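Local atomic coordinates of uncharacterized peroxidase-related protein (Silicibacter sp., PDB entry 2PFX), a protein that is of unknown function but, as a peroxidase-related member of the AhpD-like carboxymuconolactone decarboxylase family, probably takes part in thiol-based redox chemistry. Residues A[85-90]-A[180-185]; A[70-75]-A[121-126]. All coordinates share one frame; numbering follows the deposited sequence. Where two conformers were deposited one is given.

Contact 1: A[85-90]-A[180-185]; sequences KCFYCL and MMPNAE
Met180 lays its selenium, present because the residue is selenomethionine, over the centre of the Tyr88 ring. Atom SE of Met180 is 4.0 Å from the ring centroid and only 8° off the normal, a face-on Met-aromatic contact. With CG anti to the backbone N (chi1 -168°) and the chain extended to SE, Met180 passes obliquely across the ring, its CG packing on CD2 of Tyr88. The same ring turns its edge to the backbone of the loop, with CD2 of Tyr88 3.4 Å from C of Met181. Pro182 fits in between two aromatics: its CB reaches Tyr88, while its CG and CD cross Phe87 at about a right angle, CD of Pro182 standing 3.4 Å from CE2 of Phe87. These aromatics are the two central residues of a Cys86-Phe87-Tyr88-Cys89 motif, the CXXC element of AhpD-like proteins, placed at the start of helix 87-101. Here Cys86 is the N-cap, its SG accepting a weak bond from Cys89 N. A water joins the segments, accepting from Tyr88 N and donating to Met180 O, each at 3.0 Å. Beyond the ring, the Tyr88 hydroxyl is hydrogen-bonded to Val40 N, and Met109 of a second subunit packs against Phe87.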
# COMPACT_ATOMS: atom_id res chain seq x y z
N LYS A 85 -6.13 8.09 11.05
CA LYS A 85 -6.24 9.54 10.85
C LYS A 85 -7.65 10.05 11.12
O LYS A 85 -8.27 10.82 10.38
CB LYS A 85 -5.76 9.91 9.44
CG LYS A 85 -4.36 9.43 9.12
CD LYS A 85 -3.45 10.31 8.31
CE LYS A 85 -2.25 10.85 9.06
NZ LYS A 85 -0.92 10.30 8.64
N CYS A 86 -8.16 9.59 12.26
CA CYS A 86 -9.45 9.98 12.78
C CYS A 86 -9.38 11.24 13.63
O CYS A 86 -9.01 11.20 14.80
CB CYS A 86 -10.05 8.84 13.61
SG CYS A 86 -11.76 9.33 14.06
N PHE A 87 -9.76 12.37 13.07
CA PHE A 87 -9.78 13.65 13.77
C PHE A 87 -10.53 13.63 15.09
O PHE A 87 -9.98 14.10 16.08
CB PHE A 87 -10.38 14.74 12.84
CG PHE A 87 -10.34 16.14 13.43
CD1 PHE A 87 -9.19 16.78 13.84
CD2 PHE A 87 -11.54 16.83 13.59
CE1 PHE A 87 -9.23 18.04 14.41
CE2 PHE A 87 -11.57 18.09 14.13
CZ PHE A 87 -10.42 18.72 14.55
N TYR A 88 -11.77 13.13 15.11
CA TYR A 88 -12.59 13.14 16.31
C TYR A 88 -11.79 12.48 17.45
O TYR A 88 -11.67 12.99 18.57
CB TYR A 88 -13.97 12.45 16.14
CG TYR A 88 -14.77 12.48 17.43
CD1 TYR A 88 -14.70 11.55 18.46
CD2 TYR A 88 -15.68 13.53 17.63
CE1 TYR A 88 -15.44 11.63 19.60
CE2 TYR A 88 -16.43 13.62 18.78
CZ TYR A 88 -16.31 12.68 19.77
OH TYR A 88 -17.04 12.71 20.93
N CYS A 89 -11.37 11.26 17.15
CA CYS A 89 -10.87 10.38 18.19
C CYS A 89 -9.48 10.84 18.60
O CYS A 89 -9.11 10.71 19.76
CB CYS A 89 -10.88 8.94 17.66
SG CYS A 89 -12.55 8.31 17.29
N LEU A 90 -8.73 11.40 17.65
CA LEU A 90 -7.38 11.89 17.98
C LEU A 90 -7.48 13.05 18.96
O LEU A 90 -6.68 13.19 19.88
CB LEU A 90 -6.60 12.27 16.73
CG LEU A 90 -5.96 11.10 15.96
CD1 LEU A 90 -5.57 11.49 14.54
CD2 LEU A 90 -4.75 10.59 16.76
N MSE A 180 -17.89 13.38 11.98
CA MSE A 180 -18.15 13.65 13.39
C MSE A 180 -17.14 14.64 13.94
O MSE A 180 -15.92 14.48 13.79
CB MSE A 180 -18.12 12.36 14.20
CG MSE A 180 -18.64 12.53 15.61
SE MSE A 180 -18.49 10.88 16.56
CE MSE A 180 -19.91 9.99 15.64
N MSE A 181 -17.64 15.69 14.59
CA MSE A 181 -16.72 16.74 15.03
C MSE A 181 -16.45 16.70 16.52
O MSE A 181 -17.37 16.64 17.33
CB MSE A 181 -17.34 18.08 14.63
CG MSE A 181 -17.16 18.41 13.16
SE MSE A 181 -15.33 18.51 12.58
CE MSE A 181 -15.00 20.11 13.64
N PRO A 182 -15.18 16.75 16.92
CA PRO A 182 -14.92 16.81 18.37
C PRO A 182 -15.27 18.15 19.01
O PRO A 182 -15.19 19.23 18.44
CB PRO A 182 -13.43 16.50 18.41
CG PRO A 182 -12.92 17.08 17.13
CD PRO A 182 -13.96 16.74 16.10
N ASN A 183 -15.70 18.07 20.28
CA ASN A 183 -16.06 19.24 21.06
C ASN A 183 -14.88 20.19 21.12
O ASN A 183 -13.74 19.82 21.39
CB ASN A 183 -16.46 18.88 22.50
CG ASN A 183 -17.60 17.89 22.59
OD1 ASN A 183 -17.42 16.76 22.14
ND2 ASN A 183 -18.73 18.30 23.16
N ALA A 184 -15.16 21.46 20.88
CA ALA A 184 -14.06 22.43 20.78
C ALA A 184 -13.24 22.49 22.06
O ALA A 184 -12.07 22.84 21.99
CB ALA A 184 -14.64 23.79 20.42
N GLU A 185 -13.85 22.14 23.18
CA GLU A 185 -13.18 22.27 24.47
C GLU A 185 -11.97 21.37 24.58
O GLU A 185 -11.04 21.71 25.31
CB GLU A 185 -14.12 21.92 25.63
CG GLU A 185 -15.25 22.93 25.79
CD GLU A 185 -16.55 22.43 25.20
OE1 GLU A 185 -16.55 22.10 24.00
OE2 GLU A 185 -17.56 22.35 25.93
O HOH W 1 -13.76 12.54 12.93

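Contact 2: A[70-75]-A[121-126]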
# COMPACT_ATOMS: atom_id res chain seq x y z
N LYS A 70 -6.37 2.45 32.85
CA LYS A 70 -7.18 3.34 32.01
C LYS A 70 -6.33 4.04 30.95
O LYS A 70 -6.73 4.10 29.79
CB LYS A 70 -7.92 4.37 32.89
CG LYS A 70 -9.07 3.69 33.62
CD LYS A 70 -9.89 4.64 34.46
CE LYS A 70 -10.03 4.16 35.90
NZ LYS A 70 -10.67 2.81 35.97
N LEU A 71 -5.18 4.56 31.37
CA LEU A 71 -4.25 5.27 30.50
C LEU A 71 -3.80 4.38 29.37
O LEU A 71 -3.81 4.78 28.21
CB LEU A 71 -3.05 5.77 31.31
CG LEU A 71 -1.84 6.33 30.54
CD1 LEU A 71 -2.25 7.46 29.61
CD2 LEU A 71 -0.77 6.77 31.54
N GLU A 72 -3.46 3.13 29.73
CA GLU A 72 -2.98 2.21 28.70
C GLU A 72 -4.00 2.04 27.59
O GLU A 72 -3.65 1.99 26.41
CB GLU A 72 -2.60 0.89 29.38
CG GLU A 72 -1.15 0.87 29.83
CD GLU A 72 -0.77 -0.23 30.80
OE1 GLU A 72 -1.64 -0.95 31.32
OE2 GLU A 72 0.45 -0.39 31.05
N ARG A 73 -5.27 1.96 27.99
CA ARG A 73 -6.34 1.76 26.99
C ARG A 73 -6.52 3.02 26.17
O ARG A 73 -6.78 2.93 24.97
CB ARG A 73 -7.59 1.30 27.73
CG ARG A 73 -7.43 -0.11 28.29
CD ARG A 73 -8.65 -0.53 29.07
NE ARG A 73 -8.46 -0.26 30.48
CZ ARG A 73 -9.34 -0.45 31.46
NH1 ARG A 73 -10.55 -0.91 31.21
NH2 ARG A 73 -9.00 -0.16 32.71
N GLU A 74 -6.36 4.16 26.82
CA GLU A 74 -6.41 5.43 26.07
C GLU A 74 -5.23 5.54 25.10
O GLU A 74 -5.38 6.10 24.02
CB GLU A 74 -6.41 6.62 27.00
CG GLU A 74 -7.72 6.92 27.69
CD GLU A 74 -8.88 7.24 26.75
OE1 GLU A 74 -8.65 7.37 25.53
OE2 GLU A 74 -10.01 7.36 27.28
N MSE A 75 -4.07 5.01 25.49
CA MSE A 75 -2.91 5.03 24.61
C MSE A 75 -3.17 4.20 23.36
O MSE A 75 -2.81 4.54 22.24
CB MSE A 75 -1.69 4.53 25.40
CG MSE A 75 -1.23 5.54 26.44
SE MSE A 75 0.12 4.71 27.58
CE MSE A 75 1.49 5.15 26.33
N ALA A 121 9.05 -1.52 27.50
CA ALA A 121 8.77 -2.51 26.48
C ALA A 121 7.34 -3.03 26.53
O ALA A 121 6.70 -3.27 25.49
CB ALA A 121 9.72 -3.70 26.56
N ARG A 122 6.84 -3.20 27.75
CA ARG A 122 5.46 -3.65 27.92
C ARG A 122 4.49 -2.75 27.15
O ARG A 122 3.66 -3.26 26.39
CB ARG A 122 5.09 -3.68 29.40
CG ARG A 122 3.61 -3.87 29.73
CD ARG A 122 3.27 -3.26 31.08
NE ARG A 122 1.84 -3.06 31.32
CZ ARG A 122 0.99 -4.02 31.69
NH1 ARG A 122 1.44 -5.26 31.86
NH2 ARG A 122 -0.30 -3.76 31.89
N GLN A 123 4.62 -1.45 27.35
CA GLN A 123 3.67 -0.56 26.68
C GLN A 123 3.99 -0.51 25.20
O GLN A 123 3.08 -0.43 24.39
CB GLN A 123 3.72 0.84 27.31
CG GLN A 123 3.11 0.81 28.69
CD GLN A 123 2.95 2.15 29.37
OE1 GLN A 123 3.64 3.11 29.05
NE2 GLN A 123 2.01 2.14 30.32
N ARG A 124 5.28 -0.57 24.87
CA ARG A 124 5.58 -0.49 23.43
C ARG A 124 5.05 -1.69 22.70
O ARG A 124 4.50 -1.56 21.60
CB ARG A 124 7.09 -0.34 23.24
CG ARG A 124 7.48 -0.35 21.78
CD ARG A 124 6.72 0.69 20.92
NE ARG A 124 7.30 0.52 19.55
CZ ARG A 124 8.24 1.28 19.02
NH1 ARG A 124 8.79 2.33 19.60
NH2 ARG A 124 8.65 0.96 17.79
N VAL A 125 5.18 -2.92 23.22
CA VAL A 125 4.69 -4.06 22.43
C VAL A 125 3.17 -4.09 22.40
O VAL A 125 2.56 -4.54 21.43
CB VAL A 125 5.27 -5.39 22.92
CG1 VAL A 125 6.80 -5.30 22.84
CG2 VAL A 125 4.83 -5.78 24.33
N MSE A 126 2.54 -3.59 23.44
CA MSE A 126 1.09 -3.40 23.46
C MSE A 126 0.65 -2.55 22.28
O MSE A 126 -0.26 -2.90 21.52
CB MSE A 126 0.70 -2.79 24.79
CG MSE A 126 -0.79 -2.55 24.95
SE MSE A 126 -1.17 -1.53 26.53
CE MSE A 126 -0.47 0.12 25.86
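Glu72 and Gln123 bring helices 70-75 and 121-126 nearest each other, their CA atoms 7.5 Å apart, on axes that run the same way at 38° and approach to 10.9 Å. Polar side chains bridge this separation. Arg122 grips the Glu72 carboxylate side-on: NE of Arg122 donates to OE2 of Glu72 at 3.0 Å, and NH2 of Arg122 to OE1 of Glu72 at 3.2 Å. Both bonds are nearly straight and lie in the guanidinium plane, which is tilted 32° from that of the carboxylate. While NE takes the syn side of OE2, NE2 of Gln123 meets that oxygen from the anti side at 3.1 Å, its amide turned 73° against the carboxylate. OE1 of Glu72 also accepts a hydrogen bond from the backbone N of Ser69. Nearer the backbone of helix 70-84, Met126 crosses the aliphatic part of Glu72 at about a right angle, with SE of Met126 4.0 Å from CB of Glu72. Cutting Glu72 back to an alanine is likely to leave Arg122 without its carboxylate mate, the Gln123 NE2 without its acceptor and Met126 with less to pack on. Met75 meets Gln123 at OE1, backed by Leu106 and Leu110 of helix 104-112. Such a bidentate, side-on arginine-glutamate salt bridge between neighbouring helices joins helix 70-84 to helix 121-136 in this all-helical, AhpD-like protein.

How the contacts relate
Contacts 1 and 2 illustrate how two consecutive helices can each be tied to a later part of the chain. Contact 2 holds the start of helix 70-84 and contact 1 the start of helix 87-101; their centres are 21 Å apart and their nearest atoms about 7 Å apart. Glu74 in 70-75 and Cys86 and Cys89 in 85-90, completed by His93, match the AhpD redox motif, probably the active site. No disulfide joins the cysteines, SG of Cys86 lying 3.5 Å from SG of Cys89; Glu74 OE1 is hydrogen-bonded to His93 ND1 and 9.2 Å from SG of Cys89. The Arg122 side chain lies about 5 Å from a bound acetate, probably from the crystallisation liquor.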